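Local coordinates for protein urocanate hydratase (Paenibacillus sp. Soil724D2, PDB 7NED) that hydrates thiourocanate in bacterial ergothioneine catabolism, probably with its bound NAD+ acting as an electrophilic cofactor, as in urocanases, at residues T139-Q144 against A175-A179; G232-D236 against Y264-G268; V354-L360 against V393-P397; M446-D452 against R522-Y528. One frame throughout, in Å; residues are numbered along the deposited sequence.

Contact 1: T139-Q144 against A175-A179; sequences TYEIFQ and AGTLA
The ring of Y140 meets A175, L178 and A179 mainly along its rim: the carbonyl O of A175 and the backbone N of A179 both lie at its edge in the ring plane, while CG of Q144, from the same helix, rests on one face. F143 behaves alike, its edge turned to the A175-G176 peptide and one face taken by the carbonyl O of T139. CE2 of F143 comes within 3.7 Å of G176 N. A175 CB fits against the backbone of helix 133-150, 3.7 Å from Y140 N and equally near CG2 of T139. Two helices of the Rossmann-like domain, 133-150 and the short 172-178, thus pack through small residues on one side and aromatic edges on the other, with the A175 and Y140 CA atoms only 4.7 Å apart. With CG of Y140 anti to its own N (chi1 169°), the ring reaches past A175 to L178, whose CB sits 3.9 Å from CD2 of Y140. Replacing Y140 by an alanine would probably open a gap beside L178 and A179 and leave N382, the hydrogen-bond partner of its hydroxyl, without that mate. One water donates to Y140 OH and L178 O; a second donates to OE1 of Q144 and, at 2.6 Å, to A179 O.

Contact 2: G232-D236 against Y264-G268; sequences GNASD and YVPSG. With NAD (nicotinamide-adenine-dinucleotide), chain C.
At the adenine end of the NAD site, the N-cap of helix 234-243 meets the loop 264-268, and N233 is the residue that joins them. Its OD1 accepts from S235 N through a lone pair, in the plane of the amide carbonyl, which is the capping bond; S235 OG donates to the same oxygen at 2.6 Å from well above that plane. The other branch of the amide, ND2, reaches V265 O at 2.9 Å with an N-H...O angle of 161°, the acceptor lying nearly in the amide plane. The amino group N6A of the adenine also gives a hydrogen to N233 OD1 (2.9 Å), so this one oxygen has three donors. A leucine in place of N233 would probably leave S235 N and the adenine amino group without their shared acceptor and detach the helix start from V265. Beyond the asparagine, S267 OG donates to OD2 of D236 on its syn side, 2.6 Å away, and a water links D236 OD1 to G268 N. The Y264 ring places one face under N6A, 3.1 Å from the plane and toward the rim, while its hydroxyl is held by E296. Backbone N atoms of A234 and V265 donate almost straight to N1A and N7A (176° and 172°). E187, at the end of strand 182-187, also hydrogen-bonds NAD, and this seat at strand ends is typical of a Rossmann-like domain.

Contact 3: V354-L360 against V393-P397; sequences VALSGEL and VEGLP
With CG1 of V354 anti to its backbone N (chi1 175°) and CG of L396 turned beside its own N (chi1 -68°), the two side chains meet at about a right angle, V354 CG1 lying 3.6 Å from L396 CB. CD1 of L396 also rests on that methyl, whereas its other branch, CD2, reaches across to G358 CA at 3.9 Å. P397 packs against the inside of the bend: its CG touches G358 O at 3.4 Å and the backbone N of L360, and its CB lies against L360 CA. The bend itself is a type I beta turn from A355 to G358, closed by G358 N bonding to A355 O. G358 adopts a positive phi, where a side chain would collide with the preceding carbonyl. Within the turn, S357 OG accepts from E359 N, an ST turn that spans G358. A single backbone bond joins the segments: A355 N donates to P397 O at 2.9 Å, nearly along the C=O axis and close to straight at 167°. At the outer margin, CD1 of L360 packs on V393 CG2 at 3.6 Å and CD2 touches the same methyl, an apolar pairing on the more exposed flank. Strand 351-355 ends here, between strands 428-441 and 398-400 of the mixed sheet, and P397 leads directly into the latter, an outermost strand of that sheet within the chain. I363 of helix 360-373 packs against both A355 and P397, while R24 and N28 bond to L356 O and L396 N.

Contact 4: M446-D452 against R522-Y528; sequences MTERMKD and RYADAGY
M450 packs its terminal methyl into the tight part of this contact: CE sits 3.5 Å above the centre of the R522 guanidinium, over one face, and 3.6 Å from CE1 of Y523. The chain of M450 is bent at both chi2 and chi3 (-72° and -74°), which folds CE back into the space bordered by R522, Y523 and A526. Its sulfur approaches the Y523 ring obliquely, a Met-aromatic contact, and CD of R522 lies on one face of that ring. Nearby, CE of M446 rests 3.5 Å from the hydroxyl of Y523, which a water links to M446 O. The second segment holds the end of helix 502-525, closed by a Schellman motif in which G527 takes positive phi, followed at once by Y528 as N-cap of helix 529-538. At this junction of two helices in the C-terminal domain, Y528 OH accepts from K451 N at 2.9 Å, though the bond is bent (136°). The other side is looser and wetter. K451 lays its aliphatic chain along the A526 and G527 carbonyls, CD being 3.4 Å from G527 O, and its ammonium makes at most a long, weak cation-pi approach to Y528. D452 sets its carboxylate against A526, OD1 of D452 3.5 Å from A526 CB, and S454 OG bonds both to that OD1 and to NH2 of R522. A water donates to OD2 of both D452 and D525 and accepts from R522 NH1, probably easing the closeness of the two acids, while K77 of the second subunit pairs with the other oxygen of D525.

How the contacts relate
The four contacts follow one another along the chain in series, and none touches another. Contacts 1 and 2 both belong to the Rossmann-like domain, yet their centres lie 25 Å apart, contact 1 packing helix 133-150 on helix 172-178. Contacts 3 and 4 share the C-terminal domain but stand on opposite sides of the chain's centre, their centres about 36 Å apart, related through strand 428-441, which neighbours strand 351-355 and precedes the 446-452 loop. NAD relates three of them: bound at contact 2, it lies about 7 Å from the side chain of T139 (contact 1) and about 6 Å from that of M446 (contact 4); the side chain of V354 (contact 3) is about 10 Å from the bound urocanate.

Contact 1: T139-Q144 against A175-A179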
loop_
_atom_site.group_PDB
_atom_site.type_symbol
_atom_site.label_atom_id
_atom_site.label_comp_id
_atom_site.label_asym_id
_atom_site.label_seq_id
_atom_site.Cartn_x
_atom_site.Cartn_y
_atom_site.Cartn_z
ATOM N N THR A 139 -5.351 26.726 2.184
ATOM C CA THR A 139 -5.644 27.656 1.098
ATOM C C THR A 139 -5.183 29.066 1.447
ATOM O O THR A 139 -4.623 29.789 0.610
ATOM C CB THR A 139 -7.151 27.626 0.824
ATOM O OG1 THR A 139 -7.540 26.251 0.598
ATOM C CG2 THR A 139 -7.510 28.472 -0.400
ATOM N N TYR A 140 -5.424 29.480 2.680
ATOM C CA TYR A 140 -4.947 30.778 3.120
ATOM C C TYR A 140 -3.415 30.858 3.020
ATOM O O TYR A 140 -2.863 31.868 2.546
ATOM C CB TYR A 140 -5.488 31.018 4.529
ATOM C CG TYR A 140 -4.895 32.191 5.265
ATOM C CD1 TYR A 140 -3.864 32.017 6.161
ATOM C CD2 TYR A 140 -5.378 33.488 5.046
ATOM C CE1 TYR A 140 -3.315 33.107 6.840
ATOM C CE2 TYR A 140 -4.837 34.568 5.710
ATOM C CZ TYR A 140 -3.819 34.374 6.610
ATOM O OH TYR A 140 -3.273 35.439 7.279
ATOM N N GLU A 141 -2.714 29.788 3.409
ATOM C CA GLU A 141 -1.254 29.770 3.279
ATOM C C GLU A 141 -0.819 29.783 1.814
ATOM O O GLU A 141 0.231 30.342 1.481
ATOM C CB GLU A 141 -0.654 28.536 3.978
ATOM C CG GLU A 141 -0.694 28.521 5.535
ATOM C CD GLU A 141 -0.170 29.809 6.201
ATOM O OE1 GLU A 141 -0.788 30.258 7.225
ATOM O OE2 GLU A 141 0.837 30.365 5.690
ATOM N N ILE A 142 -1.593 29.163 0.922
ATOM C CA ILE A 142 -1.304 29.314 -0.510
ATOM C C ILE A 142 -1.415 30.775 -0.919
ATOM O O ILE A 142 -0.525 31.321 -1.587
ATOM C CB ILE A 142 -2.239 28.438 -1.367
ATOM C CG1 ILE A 142 -1.982 26.955 -1.134
ATOM C CG2 ILE A 142 -2.079 28.804 -2.857
ATOM C CD1 ILE A 142 -3.104 26.049 -1.673
ATOM N N PHE A 143 -2.551 31.408 -0.584
ATOM C CA PHE A 143 -2.740 32.810 -0.952
ATOM C C PHE A 143 -1.648 33.690 -0.345
ATOM O O PHE A 143 -1.106 34.575 -1.026
ATOM C CB PHE A 143 -4.126 33.287 -0.520
ATOM C CG PHE A 143 -5.263 32.663 -1.301
ATOM C CD1 PHE A 143 -5.048 32.100 -2.547
ATOM C CD2 PHE A 143 -6.546 32.656 -0.792
ATOM C CE1 PHE A 143 -6.108 31.521 -3.268
ATOM C CE2 PHE A 143 -7.608 32.074 -1.512
ATOM C CZ PHE A 143 -7.375 31.505 -2.749
ATOM N N GLN A 144 -1.260 33.428 0.915
ATOM C CA GLN A 144 -0.224 34.256 1.542
ATOM C C GLN A 144 1.146 34.030 0.914
ATOM O O GLN A 144 1.928 34.982 0.777
ATOM C CB GLN A 144 -0.152 34.028 3.053
ATOM C CG GLN A 144 -1.374 34.596 3.816
ATOM C CD GLN A 144 -1.527 36.121 3.711
ATOM O OE1 GLN A 144 -1.755 36.668 2.625
ATOM N NE2 GLN A 144 -1.442 36.803 4.844
ATOM N N ALA A 175 -10.845 31.963 2.948
ATOM C CA ALA A 175 -9.407 32.084 2.816
ATOM C C ALA A 175 -9.062 33.361 2.062
ATOM O O ALA A 175 -8.156 34.092 2.453
ATOM C CB ALA A 175 -8.820 30.864 2.099
ATOM N N GLY A 176 -9.794 33.643 0.984
ATOM C CA GLY A 176 -9.523 34.850 0.212
ATOM C C GLY A 176 -9.691 36.110 1.040
ATOM O O GLY A 176 -8.786 36.939 1.109
ATOM N N THR A 177 -10.826 36.261 1.718
ATOM C CA THR A 177 -11.019 37.528 2.440
ATOM C C THR A 177 -10.158 37.627 3.698
ATOM O O THR A 177 -9.734 38.734 4.076
ATOM C CB THR A 177 -12.489 37.753 2.783
ATOM O OG1 THR A 177 -12.976 36.697 3.611
ATOM C CG2 THR A 177 -13.332 37.887 1.507
ATOM N N LEU A 178 -9.863 36.503 4.361
ATOM C CA LEU A 178 -8.904 36.559 5.462
ATOM C C LEU A 178 -7.555 37.097 5.007
ATOM O O LEU A 178 -6.841 37.735 5.796
ATOM C CB LEU A 178 -8.728 35.155 6.084
ATOM C CG LEU A 178 -9.927 34.714 6.935
ATOM C CD1 LEU A 178 -9.805 33.276 7.287
ATOM C CD2 LEU A 178 -10.084 35.543 8.219
ATOM N N ALA A 179 -7.168 36.823 3.759
ATOM C CA ALA A 179 -5.931 37.339 3.202
ATOM C C ALA A 179 -6.081 38.728 2.602
ATOM O O ALA A 179 -5.125 39.232 2.005
ATOM C CB ALA A 179 -5.405 36.387 2.120
HETATM O O HOH W 1 -4.277 38.005 6.799
HETATM O O HOH W 2 -2.535 39.251 2.111
#

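Contact 2: G232-D236 against Y264-G268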
loop_
_atom_site.group_PDB
_atom_site.type_symbol
_atom_site.label_atom_id
_atom_site.label_comp_id
_atom_site.label_asym_id
_atom_site.label_seq_id
_atom_site.Cartn_x
_atom_site.Cartn_y
_atom_site.Cartn_z
ATOM N N GLY A 232 -22.871 30.058 -11.896
ATOM C CA GLY A 232 -22.487 29.856 -13.277
ATOM C C GLY A 232 -21.504 28.709 -13.379
ATOM O O GLY A 232 -21.045 28.145 -12.377
ATOM N N ASN A 233 -21.169 28.389 -14.615
ATOM C CA ASN A 233 -20.247 27.317 -14.919
ATOM C C ASN A 233 -18.873 27.908 -15.211
ATOM O O ASN A 233 -18.754 28.839 -16.013
ATOM C CB ASN A 233 -20.772 26.519 -16.107
ATOM C CG ASN A 233 -20.058 25.218 -16.285
ATOM O OD1 ASN A 233 -18.823 25.177 -16.405
ATOM N ND2 ASN A 233 -20.822 24.135 -16.290
ATOM N N ALA A 234 -17.845 27.391 -14.533
ATOM C CA ALA A 234 -16.491 27.902 -14.758
ATOM C C ALA A 234 -16.069 27.805 -16.224
ATOM O O ALA A 234 -15.289 28.647 -16.702
ATOM C CB ALA A 234 -15.468 27.158 -13.877
ATOM N N SER A 235 -16.537 26.785 -16.952
ATOM C CA SER A 235 -16.095 26.665 -18.334
ATOM C C SER A 235 -16.796 27.668 -19.241
ATOM O O SER A 235 -16.426 27.783 -20.414
ATOM C CB SER A 235 -16.308 25.229 -18.863
ATOM O OG SER A 235 -17.670 24.856 -18.728
ATOM N N ASP A 236 -17.788 28.385 -18.728
ATOM C CA ASP A 236 -18.366 29.530 -19.421
ATOM C C ASP A 236 -17.769 30.847 -18.946
ATOM O O ASP A 236 -17.485 31.726 -19.768
ATOM C CB ASP A 236 -19.889 29.577 -19.210
ATOM C CG ASP A 236 -20.589 28.329 -19.726
ATOM O OD1 ASP A 236 -21.661 27.968 -19.184
ATOM O OD2 ASP A 236 -20.079 27.735 -20.689
ATOM N N TYR A 264 -17.451 17.191 -12.165
ATOM C CA TYR A 264 -17.453 18.393 -13.001
ATOM C C TYR A 264 -18.689 18.487 -13.899
ATOM O O TYR A 264 -18.979 17.576 -14.691
ATOM C CB TYR A 264 -16.195 18.390 -13.864
ATOM C CG TYR A 264 -15.943 19.728 -14.445
ATOM C CD1 TYR A 264 -16.647 20.163 -15.558
ATOM C CD2 TYR A 264 -15.054 20.602 -13.835
ATOM C CE1 TYR A 264 -16.436 21.447 -16.085
ATOM C CE2 TYR A 264 -14.821 21.879 -14.361
ATOM C CZ TYR A 264 -15.521 22.289 -15.474
ATOM O OH TYR A 264 -15.294 23.542 -15.984
ATOM N N VAL A 265 -19.401 19.609 -13.816
ATOM C CA VAL A 265 -20.610 19.826 -14.605
ATOM C C VAL A 265 -20.211 20.439 -15.942
ATOM O O VAL A 265 -19.636 21.543 -15.956
ATOM C CB VAL A 265 -21.606 20.730 -13.887
ATOM C CG1 VAL A 265 -22.822 20.885 -14.766
ATOM C CG2 VAL A 265 -21.950 20.127 -12.513
ATOM N N PRO A 266 -20.506 19.791 -17.062
ATOM C CA PRO A 266 -20.113 20.335 -18.357
ATOM C C PRO A 266 -20.884 21.598 -18.653
ATOM O O PRO A 266 -21.956 21.840 -18.099
ATOM C CB PRO A 266 -20.504 19.228 -19.349
ATOM C CG PRO A 266 -20.719 17.997 -18.528
ATOM C CD PRO A 266 -21.224 18.518 -17.193
ATOM N N SER A 267 -20.329 22.397 -19.562
ATOM C CA SER A 267 -21.074 23.547 -20.057
ATOM C C SER A 267 -22.368 23.062 -20.692
ATOM O O SER A 267 -22.388 22.034 -21.377
ATOM C CB SER A 267 -20.252 24.331 -21.084
ATOM O OG SER A 267 -20.989 25.467 -21.519
ATOM N N GLY A 268 -23.463 23.772 -20.429
ATOM C CA GLY A 268 -24.707 23.450 -21.084
ATOM C C GLY A 268 -25.575 22.437 -20.381
ATOM O O GLY A 268 -26.714 22.219 -20.817
HETATM P PA NAD C . -17.397 18.881 -3.964
HETATM O O1A NAD C . -17.772 17.945 -5.110
HETATM O O2A NAD C . -18.076 18.966 -2.657
HETATM O O5B NAD C . -17.753 20.398 -4.631
HETATM C C5B NAD C . -17.373 20.548 -5.939
HETATM C C4B NAD C . -18.100 21.898 -6.392
HETATM O O4B NAD C . -17.864 22.214 -7.735
HETATM C C3B NAD C . -19.618 21.559 -6.237
HETATM O O3B NAD C . -20.242 22.538 -5.516
HETATM C C2B NAD C . -20.112 21.550 -7.716
HETATM O O2B NAD C . -21.369 22.099 -7.873
HETATM C C1B NAD C . -19.140 22.569 -8.304
HETATM N N9A NAD C . -18.923 22.443 -9.746
HETATM C C8A NAD C . -18.823 21.300 -10.531
HETATM N N7A NAD C . -18.627 21.559 -11.800
HETATM C C5A NAD C . -18.565 22.945 -11.865
HETATM C C6A NAD C . -18.386 23.845 -12.939
HETATM N N6A NAD C . -18.198 23.407 -14.204
HETATM N N1A NAD C . -18.372 25.187 -12.705
HETATM C C2A NAD C . -18.594 25.567 -11.421
HETATM N N3A NAD C . -18.780 24.835 -10.311
HETATM C C4A NAD C . -18.764 23.512 -10.577
HETATM O O3 NAD C . -15.838 18.746 -4.038
HETATM P PN NAD C . -14.932 19.316 -2.856
HETATM O O1N NAD C . -14.785 18.562 -1.567
HETATM O O2N NAD C . -15.076 20.824 -2.864
HETATM O O5D NAD C . -13.330 19.154 -3.472
HETATM C C5D NAD C . -13.137 19.808 -4.738
HETATM C C4D NAD C . -11.765 19.466 -5.251
HETATM O O4D NAD C . -10.782 19.656 -4.251
HETATM C C3D NAD C . -11.844 17.864 -5.458
HETATM O O3D NAD C . -11.208 17.472 -6.669
HETATM C C2D NAD C . -11.029 17.290 -4.241
HETATM O O2D NAD C . -10.290 16.167 -4.496
HETATM C C1D NAD C . -10.018 18.477 -4.330
HETATM N N1N NAD C . -8.946 18.540 -3.327
HETATM C C2N NAD C . -8.019 17.537 -3.531
HETATM C C3N NAD C . -6.882 17.445 -2.745
HETATM C C7N NAD C . -5.951 16.255 -3.017
HETATM O O7N NAD C . -4.747 16.250 -2.764
HETATM N N7N NAD C . -6.531 15.100 -3.514
HETATM C C4N NAD C . -6.715 18.428 -1.760
HETATM C C5N NAD C . -7.669 19.432 -1.602
HETATM C C6N NAD C . -8.807 19.498 -2.424
HETATM O O HOH W 3 -23.583 26.090 -18.822
#

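Contact 3: V354-L360 against V393-P397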
loop_
_atom_site.group_PDB
_atom_site.type_symbol
_atom_site.label_atom_id
_atom_site.label_comp_id
_atom_site.label_asym_id
_atom_site.label_seq_id
_atom_site.Cartn_x
_atom_site.Cartn_y
_atom_site.Cartn_z
ATOM N N VAL A 354 -10.729 17.873 17.282
ATOM C CA VAL A 354 -12.183 17.935 17.382
ATOM C C VAL A 354 -12.592 17.824 18.838
ATOM O O VAL A 354 -12.134 16.919 19.542
ATOM C CB VAL A 354 -12.837 16.820 16.556
ATOM C CG1 VAL A 354 -14.376 16.797 16.750
ATOM C CG2 VAL A 354 -12.484 17.016 15.072
ATOM N N ALA A 355 -13.486 18.716 19.278
ATOM C CA ALA A 355 -13.997 18.666 20.650
ATOM C C ALA A 355 -15.138 17.652 20.688
ATOM O O ALA A 355 -16.273 17.967 20.341
ATOM C CB ALA A 355 -14.474 20.048 21.088
ATOM N N LEU A 356 -14.837 16.417 21.088
ATOM C CA LEU A 356 -15.848 15.363 21.084
ATOM C C LEU A 356 -16.998 15.646 22.046
ATOM O O LEU A 356 -18.097 15.088 21.877
ATOM C CB LEU A 356 -15.184 14.040 21.436
ATOM C CG LEU A 356 -14.108 13.658 20.415
ATOM C CD1 LEU A 356 -13.075 12.693 21.025
ATOM C CD2 LEU A 356 -14.731 13.047 19.170
ATOM N N SER A 357 -16.773 16.488 23.058
ATOM C CA SER A 357 -17.889 16.848 23.936
ATOM C C SER A 357 -18.985 17.592 23.183
ATOM O O SER A 357 -20.146 17.590 23.619
ATOM C CB SER A 357 -17.391 17.692 25.104
ATOM O OG SER A 357 -16.959 18.986 24.676
ATOM N N GLY A 358 -18.646 18.201 22.054
ATOM C CA GLY A 358 -19.542 19.092 21.354
ATOM C C GLY A 358 -19.496 20.523 21.830
ATOM O O GLY A 358 -20.236 21.351 21.283
ATOM N N GLU A 359 -18.651 20.845 22.813
ATOM C CA GLU A 359 -18.603 22.182 23.414
ATOM C C GLU A 359 -17.566 23.048 22.705
ATOM O O GLU A 359 -16.368 22.742 22.722
ATOM C CB GLU A 359 -18.280 22.115 24.913
ATOM C CG GLU A 359 -19.379 21.489 25.758
ATOM C CD GLU A 359 -20.671 22.302 25.640
ATOM O OE1 GLU A 359 -20.628 23.503 25.964
ATOM O OE2 GLU A 359 -21.693 21.763 25.170
ATOM N N LEU A 360 -18.030 24.157 22.130
ATOM C CA LEU A 360 -17.123 25.115 21.505
ATOM C C LEU A 360 -16.126 25.685 22.508
ATOM O O LEU A 360 -15.006 26.070 22.133
ATOM C CB LEU A 360 -17.952 26.224 20.855
ATOM C CG LEU A 360 -17.198 27.408 20.253
ATOM C CD1 LEU A 360 -16.319 26.882 19.076
ATOM C CD2 LEU A 360 -18.229 28.391 19.776
ATOM N N VAL A 393 -18.785 27.243 13.458
ATOM C CA VAL A 393 -18.800 25.865 13.871
ATOM C C VAL A 393 -19.496 25.037 12.811
ATOM O O VAL A 393 -20.466 25.444 12.284
ATOM C CB VAL A 393 -19.486 25.706 15.231
ATOM C CG1 VAL A 393 -19.924 24.278 15.508
ATOM C CG2 VAL A 393 -18.572 26.184 16.325
ATOM N N GLU A 394 -18.919 23.918 12.473
ATOM C CA GLU A 394 -19.485 23.002 11.521
ATOM C C GLU A 394 -19.444 21.605 12.130
ATOM O O GLU A 394 -18.417 21.047 12.287
ATOM C CB GLU A 394 -18.736 23.066 10.209
ATOM N N GLY A 395 -20.601 21.077 12.469
ATOM C CA GLY A 395 -20.690 19.810 13.142
ATOM C C GLY A 395 -20.073 19.965 14.519
ATOM O O GLY A 395 -20.260 20.932 15.159
ATOM N N LEU A 396 -19.310 18.990 14.949
ATOM C CA LEU A 396 -18.603 19.129 16.207
ATOM C C LEU A 396 -17.628 20.297 16.121
ATOM O O LEU A 396 -16.971 20.465 15.094
ATOM C CB LEU A 396 -17.830 17.846 16.534
ATOM C CG LEU A 396 -18.705 16.642 16.853
ATOM C CD1 LEU A 396 -17.831 15.424 17.094
ATOM C CD2 LEU A 396 -19.544 16.965 18.102
ATOM N N PRO A 397 -17.526 21.133 17.158
ATOM C CA PRO A 397 -16.492 22.180 17.149
ATOM C C PRO A 397 -15.132 21.571 16.860
ATOM O O PRO A 397 -14.776 20.539 17.432
ATOM C CB PRO A 397 -16.561 22.762 18.566
ATOM C CG PRO A 397 -18.010 22.469 19.006
ATOM C CD PRO A 397 -18.319 21.130 18.410
#

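Contact 4: M446-D452 against R522-Y528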
loop_
_atom_site.group_PDB
_atom_site.type_symbol
_atom_site.label_atom_id
_atom_site.label_comp_id
_atom_site.label_asym_id
_atom_site.label_seq_id
_atom_site.Cartn_x
_atom_site.Cartn_y
_atom_site.Cartn_z
ATOM N N MET A 446 0.819 16.213 -4.467
ATOM C CA MET A 446 1.781 16.325 -3.372
ATOM C C MET A 446 3.222 16.216 -3.842
ATOM O O MET A 446 4.085 16.994 -3.408
ATOM C CB MET A 446 1.522 15.247 -2.311
ATOM C CG MET A 446 2.476 15.380 -1.144
ATOM S SD MET A 446 1.931 16.742 -0.057
ATOM C CE MET A 446 2.992 16.563 1.370
ATOM N N THR A 447 3.528 15.207 -4.681
ATOM C CA THR A 447 4.917 14.885 -4.999
ATOM C C THR A 447 5.277 15.172 -6.470
ATOM O O THR A 447 6.105 14.476 -7.085
ATOM C CB THR A 447 5.201 13.430 -4.606
ATOM O OG1 THR A 447 4.258 12.549 -5.231
ATOM C CG2 THR A 447 5.059 13.278 -3.084
ATOM N N GLU A 448 4.695 16.219 -7.039
ATOM C CA GLU A 448 5.047 16.623 -8.385
ATOM C C GLU A 448 6.425 17.281 -8.381
ATOM O O GLU A 448 6.683 18.200 -7.599
ATOM C CB GLU A 448 4.000 17.595 -8.923
ATOM C CG GLU A 448 4.280 17.997 -10.351
ATOM C CD GLU A 448 3.113 18.739 -10.957
ATOM O OE1 GLU A 448 1.941 18.352 -10.702
ATOM O OE2 GLU A 448 3.359 19.725 -11.676
ATOM N N ARG A 449 7.318 16.791 -9.238
ATOM C CA ARG A 449 8.642 17.389 -9.439
ATOM C C ARG A 449 9.431 17.435 -8.128
ATOM O O ARG A 449 9.925 18.482 -7.684
ATOM C CB ARG A 449 8.515 18.768 -10.094
ATOM C CG ARG A 449 7.978 18.629 -11.529
ATOM C CD ARG A 449 7.887 19.916 -12.325
ATOM N NE ARG A 449 8.955 20.799 -11.933
ATOM C CZ ARG A 449 8.780 22.071 -11.622
ATOM N NH1 ARG A 449 7.566 22.598 -11.661
ATOM N NH2 ARG A 449 9.826 22.804 -11.276
ATOM N N MET A 450 9.556 16.271 -7.498
ATOM C CA MET A 450 10.418 16.189 -6.338
ATOM C C MET A 450 11.854 16.415 -6.784
ATOM O O MET A 450 12.241 16.031 -7.895
ATOM C CB MET A 450 10.318 14.806 -5.659
ATOM C CG MET A 450 8.929 14.529 -5.169
ATOM S SD MET A 450 8.540 15.544 -3.724
ATOM C CE MET A 450 9.514 14.717 -2.475
ATOM N N LYS A 451 12.657 16.968 -5.872
ATOM C CA LYS A 451 14.051 17.297 -6.175
ATOM C C LYS A 451 14.817 16.084 -6.712
ATOM O O LYS A 451 15.635 16.203 -7.643
ATOM C CB LYS A 451 14.740 17.846 -4.916
ATOM C CG LYS A 451 16.063 18.544 -5.183
ATOM C CD LYS A 451 16.823 18.785 -3.880
ATOM C CE LYS A 451 17.963 19.802 -4.005
ATOM N NZ LYS A 451 17.571 21.201 -3.539
ATOM N N ASP A 452 14.565 14.908 -6.155
ATOM C CA ASP A 452 15.288 13.704 -6.577
ATOM C C ASP A 452 14.535 12.871 -7.592
ATOM O O ASP A 452 15.005 11.795 -7.951
ATOM C CB ASP A 452 15.626 12.836 -5.368
ATOM C CG ASP A 452 14.392 12.303 -4.697
ATOM O OD1 ASP A 452 13.273 12.811 -4.992
ATOM O OD2 ASP A 452 14.518 11.381 -3.878
ATOM N N ARG A 522 11.381 11.994 4.928
ATOM C CA ARG A 522 11.031 11.762 3.527
ATOM C C ARG A 522 11.551 12.890 2.639
ATOM O O ARG A 522 12.051 12.640 1.537
ATOM C CB ARG A 522 9.508 11.613 3.378
ATOM C CG ARG A 522 9.068 11.157 2.021
ATOM C CD ARG A 522 8.745 12.346 1.086
ATOM N NE ARG A 522 8.466 11.820 -0.233
ATOM C CZ ARG A 522 9.404 11.518 -1.119
ATOM N NH1 ARG A 522 10.692 11.712 -0.824
ATOM N NH2 ARG A 522 9.061 11.011 -2.303
ATOM N N TYR A 523 11.402 14.143 3.085
ATOM C CA TYR A 523 11.922 15.272 2.327
ATOM C C TYR A 523 13.434 15.388 2.487
ATOM O O TYR A 523 14.122 15.764 1.536
ATOM C CB TYR A 523 11.189 16.583 2.728
ATOM C CG TYR A 523 9.837 16.554 2.075
ATOM C CD1 TYR A 523 9.671 17.051 0.795
ATOM C CD2 TYR A 523 8.771 15.857 2.662
ATOM C CE1 TYR A 523 8.459 16.927 0.124
ATOM C CE2 TYR A 523 7.550 15.724 1.994
ATOM C CZ TYR A 523 7.409 16.253 0.725
ATOM O OH TYR A 523 6.214 16.158 0.040
ATOM N N ALA A 524 13.972 15.036 3.651
ATOM C CA ALA A 524 15.429 15.009 3.782
ATOM C C ALA A 524 16.044 14.034 2.789
ATOM O O ALA A 524 17.024 14.360 2.108
ATOM C CB ALA A 524 15.828 14.636 5.209
ATOM N N ASP A 525 15.443 12.837 2.662
ATOM C CA ASP A 525 15.927 11.849 1.713
ATOM C C ASP A 525 15.920 12.390 0.300
ATOM O O ASP A 525 16.781 12.031 -0.506
ATOM C CB ASP A 525 15.070 10.592 1.765
ATOM C CG ASP A 525 15.583 9.521 0.833
ATOM O OD1 ASP A 525 16.555 8.840 1.244
ATOM O OD2 ASP A 525 15.049 9.386 -0.304
ATOM N N ALA A 526 14.936 13.221 -0.041
ATOM C CA ALA A 526 14.909 13.727 -1.404
ATOM C C ALA A 526 15.881 14.878 -1.621
ATOM O O ALA A 526 15.973 15.385 -2.743
ATOM C CB ALA A 526 13.498 14.173 -1.794
ATOM N N GLY A 527 16.570 15.324 -0.582
ATOM C CA GLY A 527 17.618 16.319 -0.739
ATOM C C GLY A 527 17.223 17.719 -0.340
ATOM O O GLY A 527 17.955 18.660 -0.670
ATOM N N TYR A 528 16.087 17.897 0.342
ATOM C CA TYR A 528 15.626 19.251 0.678
ATOM C C TYR A 528 16.396 19.770 1.876
ATOM O O TYR A 528 16.494 19.102 2.907
ATOM C CB TYR A 528 14.120 19.281 0.951
ATOM C CG TYR A 528 13.365 19.179 -0.340
ATOM C CD1 TYR A 528 13.117 20.310 -1.110
ATOM C CD2 TYR A 528 12.955 17.944 -0.822
ATOM C CE1 TYR A 528 12.482 20.212 -2.322
ATOM C CE2 TYR A 528 12.306 17.834 -2.027
ATOM C CZ TYR A 528 12.076 18.960 -2.781
ATOM O OH TYR A 528 11.427 18.850 -3.978
HETATM O O HOH W 4 5.375 18.404 -1.407
HETATM O O HOH W 5 16.576 10.110 -2.916
HETATM O O HOH W 6 13.081 10.383 -1.923
#